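Local coordinates for protein myosin-I heavy chain (Dictyostelium discoideum, PDB 5EJY) that is an actin-based motor with ATPase activity acting in early phagocytosis and in adhesion, represented here by a MyTH4-FERM module of its tail, at residues P87-L92 against T190-I195; K94-E99 against K184-V189; L431-I436 against S495-N500. One frame throughout, in Å; residues are numbered along the deposited sequence.

Contact 1. Residues P87-L92 against T190-I195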
loop_
_atom_site.group_PDB
_atom_site.type_symbol
_atom_site.label_atom_id
_atom_site.label_comp_id
_atom_site.label_asym_id
_atom_site.label_seq_id
_atom_site.Cartn_x
_atom_site.Cartn_y
_atom_site.Cartn_z
ATOM N N PRO A 87 -21.786 2.378 -12.127
ATOM C CA PRO A 87 -22.169 1.018 -12.538
ATOM C C PRO A 87 -20.989 0.046 -12.493
ATOM O O PRO A 87 -21.189 -1.140 -12.224
ATOM C CB PRO A 87 -22.655 1.204 -13.985
ATOM C CG PRO A 87 -21.989 2.467 -14.451
ATOM C CD PRO A 87 -21.909 3.347 -13.230
ATOM N N VAL A 88 -19.783 0.544 -12.760
ATOM C CA VAL A 88 -18.572 -0.273 -12.677
ATOM C C VAL A 88 -18.305 -0.735 -11.236
ATOM O O VAL A 88 -18.030 -1.913 -10.985
ATOM C CB VAL A 88 -17.340 0.474 -13.241
ATOM C CG1 VAL A 88 -16.076 -0.350 -13.058
ATOM C CG2 VAL A 88 -17.547 0.796 -14.708
ATOM N N LYS A 89 -18.412 0.193 -10.292
ATOM C CA LYS A 89 -18.234 -0.118 -8.879
ATOM C C LYS A 89 -19.212 -1.195 -8.424
ATOM O O LYS A 89 -18.865 -2.094 -7.657
ATOM C CB LYS A 89 -18.433 1.147 -8.036
ATOM C CG LYS A 89 -17.352 2.202 -8.210
ATOM C CD LYS A 89 -16.022 1.726 -7.656
ATOM C CE LYS A 89 -14.977 2.838 -7.658
ATOM N NZ LYS A 89 -15.116 3.795 -6.529
ATOM N N PHE A 90 -20.449 -1.102 -8.893
ATOM C CA PHE A 90 -21.445 -2.093 -8.525
ATOM C C PHE A 90 -21.006 -3.493 -8.973
ATOM O O PHE A 90 -20.970 -4.446 -8.182
ATOM C CB PHE A 90 -22.799 -1.729 -9.139
ATOM C CG PHE A 90 -23.888 -2.705 -8.809
ATOM C CD1 PHE A 90 -24.677 -2.529 -7.686
ATOM C CD2 PHE A 90 -24.122 -3.801 -9.621
ATOM C CE1 PHE A 90 -25.682 -3.430 -7.377
ATOM C CE2 PHE A 90 -25.123 -4.711 -9.314
ATOM C CZ PHE A 90 -25.908 -4.522 -8.199
ATOM N N ILE A 91 -20.682 -3.603 -10.255
ATOM C CA ILE A 91 -20.219 -4.855 -10.840
ATOM C C ILE A 91 -19.022 -5.457 -10.103
ATOM O O ILE A 91 -19.040 -6.631 -9.739
ATOM C CB ILE A 91 -19.841 -4.656 -12.323
ATOM C CG1 ILE A 91 -21.076 -4.224 -13.119
ATOM C CG2 ILE A 91 -19.262 -5.945 -12.908
ATOM C CD1 ILE A 91 -20.788 -3.853 -14.532
ATOM N N LEU A 92 -17.982 -4.649 -9.905
ATOM C CA LEU A 92 -16.739 -5.130 -9.316
ATOM C C LEU A 92 -16.893 -5.461 -7.835
ATOM O O LEU A 92 -16.239 -6.368 -7.328
ATOM C CB LEU A 92 -15.624 -4.100 -9.502
ATOM C CG LEU A 92 -15.272 -3.752 -10.941
ATOM C CD1 LEU A 92 -14.101 -2.753 -10.945
ATOM C CD2 LEU A 92 -14.944 -5.016 -11.717
ATOM N N THR A 190 -9.580 6.955 -9.261
ATOM C CA THR A 190 -8.299 7.323 -9.858
ATOM C C THR A 190 -7.678 6.145 -10.605
ATOM O O THR A 190 -7.120 6.302 -11.695
ATOM C CB THR A 190 -7.307 7.833 -8.812
ATOM O OG1 THR A 190 -7.906 8.904 -8.084
ATOM C CG2 THR A 190 -6.053 8.346 -9.496
ATOM N N GLU A 191 -7.774 4.960 -10.016
ATOM C CA GLU A 191 -7.240 3.770 -10.666
ATOM C C GLU A 191 -8.036 3.409 -11.924
ATOM O O GLU A 191 -7.457 3.070 -12.961
ATOM C CB GLU A 191 -7.209 2.596 -9.675
ATOM C CG GLU A 191 -6.665 1.295 -10.268
ATOM C CD GLU A 191 -6.776 0.120 -9.301
ATOM O OE1 GLU A 191 -7.099 0.333 -8.102
ATOM O OE2 GLU A 191 -6.530 -1.023 -9.731
ATOM N N LEU A 192 -9.361 3.476 -11.835
ATOM C CA LEU A 192 -10.214 3.160 -12.983
ATOM C C LEU A 192 -9.938 4.084 -14.161
ATOM O O LEU A 192 -9.950 3.653 -15.314
ATOM C CB LEU A 192 -11.702 3.223 -12.602
ATOM C CG LEU A 192 -12.197 2.123 -11.658
ATOM C CD1 LEU A 192 -13.581 2.449 -11.150
ATOM C CD2 LEU A 192 -12.193 0.773 -12.371
ATOM N N GLU A 193 -9.687 5.356 -13.871
ATOM C CA GLU A 193 -9.331 6.312 -14.924
ATOM C C GLU A 193 -8.080 5.883 -15.683
ATOM O O GLU A 193 -8.058 5.899 -16.914
ATOM C CB GLU A 193 -9.192 7.725 -14.345
ATOM C CG GLU A 193 -10.531 8.304 -13.912
ATOM C CD GLU A 193 -10.420 9.641 -13.197
ATOM O OE1 GLU A 193 -9.447 9.843 -12.434
ATOM O OE2 GLU A 193 -11.321 10.488 -13.394
ATOM N N SER A 194 -7.047 5.482 -14.952
ATOM C CA SER A 194 -5.829 4.943 -15.559
ATOM C C SER A 194 -6.074 3.655 -16.348
ATOM O O SER A 194 -5.605 3.506 -17.478
ATOM C CB SER A 194 -4.769 4.682 -14.483
ATOM O OG SER A 194 -4.331 5.897 -13.903
ATOM N N ILE A 195 -6.792 2.709 -15.745
ATOM C CA ILE A 195 -7.084 1.449 -16.416
ATOM C C ILE A 195 -7.820 1.713 -17.723
ATOM O O ILE A 195 -7.464 1.161 -18.766
ATOM C CB ILE A 195 -7.954 0.525 -15.534
ATOM C CG1 ILE A 195 -7.172 0.095 -14.287
ATOM C CG2 ILE A 195 -8.405 -0.704 -16.331
ATOM C CD1 ILE A 195 -8.034 -0.573 -13.229
#
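Leu-192 inserts its isobutyl group between Val-88, Lys-89 and Leu-92, and all contact between 87-92 and 190-195 runs through this one leucine. The two helices stand nearly at right angles, 99° between their directions, and the axes of the two short segments come no closer than 12.3 Å, so the side chains alone bridge the gap.

From CB the leucine runs outward with CG anti to the carbonyl carbon (chi1 -69°), which aims the branch at helix 87-92. CB and CG act as the stalk; the two methyls do the touching. CD1 meets the aliphatic part of Lys-89, lying 3.8 Å from its CE. CD2 turns the other way, to Val-88, where it meets CG1 tip to tip at 4.1 Å; the tip of Leu-92 closes the group, its CD1 lying 4.3 Å from the same CD2.

Lys-89 bends at chi2 and chi4, bringing its CE to the leucine while NZ forms a salt bridge with Glu-272 of helix 264-277. One residue thus serves both an apolar contact and a charged one.

Within the helical MyTH4 domain, Phe-131 of helix 119-133 packs on both Val-88 and Leu-192, and Pro-187 also touches Leu-192. Helix 53-70 supports 87-92 through Tyr-69 on Val-88, leaving the crossing buried beside helices 119-133 and 53-70.

Contact 2. Residues K94-E99 against K184-V189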
loop_
_atom_site.group_PDB
_atom_site.type_symbol
_atom_site.label_atom_id
_atom_site.label_comp_id
_atom_site.label_asym_id
_atom_site.label_seq_id
_atom_site.Cartn_x
_atom_site.Cartn_y
_atom_site.Cartn_z
ATOM N N LYS A 94 -19.642 -6.623 -6.405
ATOM C CA LYS A 94 -20.321 -7.914 -6.308
ATOM C C LYS A 94 -19.356 -9.056 -6.655
ATOM O O LYS A 94 -19.271 -10.053 -5.941
ATOM C CB LYS A 94 -21.563 -7.949 -7.203
ATOM C CG LYS A 94 -22.699 -7.029 -6.742
ATOM C CD LYS A 94 -23.425 -7.581 -5.516
ATOM C CE LYS A 94 -24.483 -6.593 -5.017
ATOM N NZ LYS A 94 -25.203 -7.123 -3.828
ATOM N N GLY A 95 -18.612 -8.903 -7.746
ATOM C CA GLY A 95 -17.728 -9.973 -8.194
ATOM C C GLY A 95 -16.550 -10.227 -7.267
ATOM O O GLY A 95 -16.135 -11.378 -7.066
ATOM N N LEU A 96 -15.990 -9.159 -6.703
ATOM C CA LEU A 96 -14.841 -9.320 -5.813
ATOM C C LEU A 96 -15.256 -10.080 -4.548
ATOM O O LEU A 96 -14.539 -10.970 -4.084
ATOM C CB LEU A 96 -14.213 -7.960 -5.456
ATOM C CG LEU A 96 -12.979 -8.032 -4.544
ATOM C CD1 LEU A 96 -11.855 -8.864 -5.201
ATOM C CD2 LEU A 96 -12.457 -6.625 -4.170
ATOM N N ALA A 97 -16.422 -9.737 -4.012
ATOM C CA ALA A 97 -16.902 -10.312 -2.761
ATOM C C ALA A 97 -17.577 -11.679 -2.910
ATOM O O ALA A 97 -17.598 -12.473 -1.965
ATOM C CB ALA A 97 -17.857 -9.320 -2.057
ATOM N N ILE A 98 -18.142 -11.942 -4.086
ATOM C CA ILE A 98 -18.936 -13.153 -4.308
ATOM C C ILE A 98 -18.314 -13.968 -5.442
ATOM O O ILE A 98 -18.557 -13.705 -6.621
ATOM C CB ILE A 98 -20.425 -12.805 -4.625
ATOM C CG1 ILE A 98 -21.012 -11.889 -3.537
ATOM C CG2 ILE A 98 -21.273 -14.063 -4.743
ATOM C CD1 ILE A 98 -22.239 -11.085 -4.000
ATOM N N GLU A 99 -17.495 -14.948 -5.082
ATOM C CA GLU A 99 -16.691 -15.647 -6.079
ATOM C C GLU A 99 -17.576 -16.334 -7.105
ATOM O O GLU A 99 -17.184 -16.525 -8.261
ATOM C CB GLU A 99 -15.782 -16.685 -5.422
ATOM C CG GLU A 99 -14.683 -17.163 -6.349
ATOM C CD GLU A 99 -14.210 -18.562 -6.030
ATOM O OE1 GLU A 99 -13.573 -18.746 -4.970
ATOM O OE2 GLU A 99 -14.486 -19.479 -6.842
ATOM N N LYS A 184 -7.575 -6.862 -2.442
ATOM C CA LYS A 184 -8.566 -6.851 -1.380
ATOM C C LYS A 184 -9.659 -5.821 -1.575
ATOM O O LYS A 184 -10.662 -5.850 -0.861
ATOM C CB LYS A 184 -7.873 -6.594 -0.039
ATOM C CG LYS A 184 -6.813 -7.634 0.294
ATOM C CD LYS A 184 -6.240 -7.411 1.678
ATOM C CE LYS A 184 -5.208 -8.476 2.022
ATOM N NZ LYS A 184 -4.701 -8.263 3.410
ATOM N N GLN A 185 -9.474 -4.902 -2.520
ATOM C CA GLN A 185 -10.429 -3.816 -2.670
ATOM C C GLN A 185 -10.805 -3.597 -4.131
ATOM O O GLN A 185 -10.051 -3.952 -5.035
ATOM C CB GLN A 185 -9.858 -2.507 -2.087
ATOM C CG GLN A 185 -9.275 -2.624 -0.664
ATOM C CD GLN A 185 -10.299 -3.122 0.370
ATOM O OE1 GLN A 185 -11.503 -2.911 0.218
ATOM N NE2 GLN A 185 -9.815 -3.781 1.431
ATOM N N VAL A 186 -11.965 -2.987 -4.340
ATOM C CA VAL A 186 -12.382 -2.510 -5.648
ATOM C C VAL A 186 -11.602 -1.237 -6.012
ATOM O O VAL A 186 -11.420 -0.354 -5.166
ATOM C CB VAL A 186 -13.898 -2.206 -5.637
ATOM C CG1 VAL A 186 -14.325 -1.452 -6.900
ATOM C CG2 VAL A 186 -14.698 -3.508 -5.456
ATOM N N PRO A 187 -11.128 -1.145 -7.262
ATOM C CA PRO A 187 -10.404 0.051 -7.717
ATOM C C PRO A 187 -11.103 1.374 -7.378
ATOM O O PRO A 187 -12.324 1.499 -7.535
ATOM C CB PRO A 187 -10.368 -0.137 -9.235
ATOM C CG PRO A 187 -10.285 -1.599 -9.400
ATOM C CD PRO A 187 -11.104 -2.213 -8.286
ATOM N N SER A 188 -10.324 2.343 -6.909
ATOM C CA SER A 188 -10.805 3.713 -6.727
ATOM C C SER A 188 -11.054 4.350 -8.087
ATOM O O SER A 188 -10.616 3.830 -9.113
ATOM C CB SER A 188 -9.749 4.548 -6.003
ATOM O OG SER A 188 -8.553 4.599 -6.751
ATOM N N VAL A 189 -11.726 5.496 -8.098
ATOM C CA VAL A 189 -11.912 6.229 -9.351
ATOM C C VAL A 189 -10.589 6.585 -10.039
ATOM O O VAL A 189 -10.477 6.531 -11.264
ATOM C CB VAL A 189 -12.734 7.516 -9.143
ATOM C CG1 VAL A 189 -12.735 8.356 -10.432
ATOM C CG2 VAL A 189 -14.145 7.171 -8.719
#
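Leu-96, on the last turn of helix 81-97, faces the irregular chain of 184-189, and its CA lies 7.2 Å from that of Val-186, the nearest backbone approach. Both segments belong to the helical MyTH4 domain: 94-99 runs off the end of a helix, Ile-98 being the first residue to leave helical angles, while 184-188 is loop, with Ser-188 as the N-cap, and Val-189 begins helix 189-196.

Leu-96 supplies the helix side of the contact. Its CG stands anti to the backbone N (chi1 -179°), and together with chi2 near 60° this carries CD2 across to the loop. That methyl does not slot between side chains; it sits over the flat face of the peptide joining Gln-185 to Val-186, 3.4 Å from Gln-185 C and nearly straight above it. The same CD2 lies 3.8 Å from Lys-184 O, so the backbone of three successive loop residues borders one methyl group. Gln-185 and Lys-184 direct their CB away from the helix and take part mainly through their main chain, with no hydrogen bond joining the two segments.

The loop is also bonded to helix 264-277 in the FERM part: Lys-184 N to Asp-266, Val-186 O to Ser-269 and Val-189 N to Glu-272. It thus contacts both a MyTH4 helix and a FERM helix, consistent with a part in the interface between the domains. At the end of helix 81-97, Arg-102 hydrogen-bonds to the O atoms of Gly-95 (through NE) and Leu-96 (through NH2).

Val-186 adds the one side-chain pair of the contact: its CG2, anti to its own carbonyl carbon, touches Leu-96 CD2 at 4.0 Å.

Contact 3. Residues L431-I436 against S495-N500; sequences LNVNGI and SLYLRN
The ring of Tyr-497 is met obliquely by Val-433 at the CE2-CD2 bond: CG1 lies 3.8 Å from CE2 and 4.1 Å from CD2. The ring also stacks with Phe-295, and its hydroxyl is hydrogen-bonded to Asp-296. A second flat group, the guanidinium of Arg-499, makes no contact with 431-436 but lies back along its own helix, one face over Ser-495 O and, toward the rim, Leu-496 N.

Val-433 is the sole residue of 431-436 to reach the helix, and it sits on the hairpin that links strands 426-432 and 435-440. Asn-432 to Gly-435 form a type I beta turn, with backbone bonds in both directions between those two residues. An Asx turn reinforces it: Asn-434 N donates to Asn-432 OD1 over 2.8 Å, bent to 133° at the hydrogen and arriving well above the carbonyl plane. The turn thereby presents Val-433 at its corner.

With CG1 anti to its carbonyl carbon (chi1 -64°), the valine gives that methyl to Tyr-497. Both methyls of Leu-498 meet Val-433 at its carbonyl oxygen, CD1 lying 3.6 Å from O, and CD2 also meets Val-433 CB at 4.1 Å.

Helix 484-499 is the C-terminal helix packed against the beta sheet in the PH-like third lobe of the FERM domain; Leu-431 and Ile-436 touch an earlier turn, at Ile-491. Tyr-452 also borders the site, touching Leu-498 and hydrogen-bonding Asn-432 O.

No hydrogen bond crosses between the segments. The polar bonds stay within the turn or go to other residues, which leaves van der Waals packing of methyls on a ring and on a main-chain carbonyl, without directional bonds, to join turn and helix end.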
loop_
_atom_site.group_PDB
_atom_site.type_symbol
_atom_site.label_atom_id
_atom_site.label_comp_id
_atom_site.label_asym_id
_atom_site.label_seq_id
_atom_site.Cartn_x
_atom_site.Cartn_y
_atom_site.Cartn_z
ATOM N N LEU A 431 12.733 -2.856 18.631
ATOM C CA LEU A 431 13.196 -4.148 18.123
ATOM C C LEU A 431 14.435 -4.011 17.230
ATOM O O LEU A 431 14.501 -3.149 16.347
ATOM C CB LEU A 431 12.081 -4.903 17.379
ATOM C CG LEU A 431 10.848 -5.347 18.180
ATOM C CD1 LEU A 431 9.949 -4.154 18.442
ATOM C CD2 LEU A 431 10.087 -6.442 17.452
ATOM N N ASN A 432 15.426 -4.857 17.485
ATOM C CA ASN A 432 16.625 -4.900 16.655
ATOM C C ASN A 432 17.127 -6.336 16.624
ATOM O O ASN A 432 16.440 -7.238 17.117
ATOM C CB ASN A 432 17.685 -3.918 17.167
ATOM C CG ASN A 432 18.059 -4.162 18.621
ATOM O OD1 ASN A 432 17.972 -5.281 19.109
ATOM N ND2 ASN A 432 18.475 -3.112 19.313
ATOM N N VAL A 433 18.302 -6.571 16.050
ATOM C CA VAL A 433 18.803 -7.943 15.952
ATOM C C VAL A 433 19.116 -8.548 17.324
ATOM O O VAL A 433 19.224 -9.762 17.455
ATOM C CB VAL A 433 20.058 -8.045 15.051
ATOM C CG1 VAL A 433 19.705 -7.669 13.602
ATOM C CG2 VAL A 433 21.186 -7.169 15.607
ATOM N N ASN A 434 19.233 -7.703 18.343
ATOM C CA ASN A 434 19.553 -8.169 19.698
ATOM C C ASN A 434 18.360 -8.601 20.533
ATOM O O ASN A 434 18.538 -9.161 21.616
ATOM C CB ASN A 434 20.310 -7.090 20.463
ATOM C CG ASN A 434 21.645 -6.793 19.848
ATOM O OD1 ASN A 434 22.293 -7.690 19.311
ATOM N ND2 ASN A 434 22.061 -5.535 19.899
ATOM N N GLY A 435 17.150 -8.330 20.049
ATOM C CA GLY A 435 15.958 -8.689 20.797
ATOM C C GLY A 435 14.821 -7.688 20.766
ATOM O O GLY A 435 14.887 -6.649 20.096
ATOM N N ILE A 436 13.754 -8.033 21.480
ATOM C CA ILE A 436 12.609 -7.158 21.651
ATOM C C ILE A 436 12.776 -6.381 22.939
ATOM O O ILE A 436 12.577 -6.910 24.033
ATOM C CB ILE A 436 11.304 -7.965 21.710
ATOM C CG1 ILE A 436 11.175 -8.840 20.457
ATOM C CG2 ILE A 436 10.113 -7.020 21.845
ATOM C CD1 ILE A 436 10.103 -9.897 20.545
ATOM N N SER A 495 13.112 -12.482 13.295
ATOM C CA SER A 495 13.308 -13.901 13.595
ATOM C C SER A 495 13.851 -14.659 12.382
ATOM O O SER A 495 14.802 -15.433 12.500
ATOM C CB SER A 495 12.020 -14.539 14.104
ATOM O OG SER A 495 11.640 -13.958 15.348
ATOM N N LEU A 496 13.252 -14.415 11.218
ATOM C CA LEU A 496 13.671 -15.066 9.982
ATOM C C LEU A 496 15.099 -14.671 9.615
ATOM O O LEU A 496 15.928 -15.526 9.311
ATOM C CB LEU A 496 12.715 -14.707 8.843
ATOM C CG LEU A 496 13.047 -15.237 7.447
ATOM C CD1 LEU A 496 12.928 -16.751 7.414
ATOM C CD2 LEU A 496 12.130 -14.604 6.410
ATOM N N TYR A 497 15.378 -13.369 9.638
ATOM C CA TYR A 497 16.724 -12.884 9.388
ATOM C C TYR A 497 17.731 -13.609 10.273
ATOM O O TYR A 497 18.719 -14.145 9.777
ATOM C CB TYR A 497 16.816 -11.377 9.619
ATOM C CG TYR A 497 18.215 -10.819 9.506
ATOM C CD1 TYR A 497 18.815 -10.634 8.263
ATOM C CD2 TYR A 497 18.934 -10.465 10.637
ATOM C CE1 TYR A 497 20.093 -10.120 8.162
ATOM C CE2 TYR A 497 20.210 -9.946 10.543
ATOM C CZ TYR A 497 20.786 -9.779 9.306
ATOM O OH TYR A 497 22.058 -9.255 9.214
ATOM N N LEU A 498 17.473 -13.622 11.578
ATOM C CA LEU A 498 18.389 -14.242 12.535
ATOM C C LEU A 498 18.550 -15.742 12.285
ATOM O O LEU A 498 19.637 -16.296 12.432
ATOM C CB LEU A 498 17.927 -13.980 13.976
ATOM C CG LEU A 498 18.035 -12.515 14.424
ATOM C CD1 LEU A 498 17.270 -12.244 15.720
ATOM C CD2 LEU A 498 19.490 -12.098 14.569
ATOM N N ARG A 499 17.459 -16.393 11.912
ATOM C CA ARG A 499 17.488 -17.806 11.571
ATOM C C ARG A 499 18.486 -18.070 10.435
ATOM O O ARG A 499 19.230 -19.049 10.462
ATOM C CB ARG A 499 16.082 -18.248 11.167
ATOM C CG ARG A 499 15.751 -19.705 11.422
ATOM C CD ARG A 499 14.336 -19.839 11.996
ATOM N NE ARG A 499 13.365 -19.072 11.215
ATOM C CZ ARG A 499 12.341 -18.396 11.732
ATOM N NH1 ARG A 499 12.133 -18.381 13.045
ATOM N NH2 ARG A 499 11.524 -17.727 10.928
ATOM N N ASN A 500 18.512 -17.183 9.446
ATOM C CA ASN A 500 19.355 -17.378 8.264
ATOM C C ASN A 500 20.759 -16.786 8.384
ATOM O O ASN A 500 20.984 -15.836 9.135
ATOM C CB ASN A 500 18.656 -16.823 7.025
ATOM C CG ASN A 500 17.258 -17.374 6.860
ATOM O OD1 ASN A 500 16.938 -18.444 7.377
ATOM N ND2 ASN A 500 16.414 -16.646 6.136
#

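Contact 1 is buried; contacts 2 and 3 lie at the surface. Contacts 1 and 2 share helix 81-97 in the MyTH4 domain, with centres 10 Å apart, and they touch each other: Lys-89 packs on Val-186 and Leu-192 on Pro-187. Contact 1 joins helix to helix, whereas contact 2 joins the end of the same helix to a loop and meets mostly backbone. Contact 3 belongs to the FERM part, about 42 Å from contact 1 between centres and beyond the chain's centre, and pairs a hairpin with the terminal helix. All three lack hydrogen bonds across their segments; only contact 3 uses an aromatic ring.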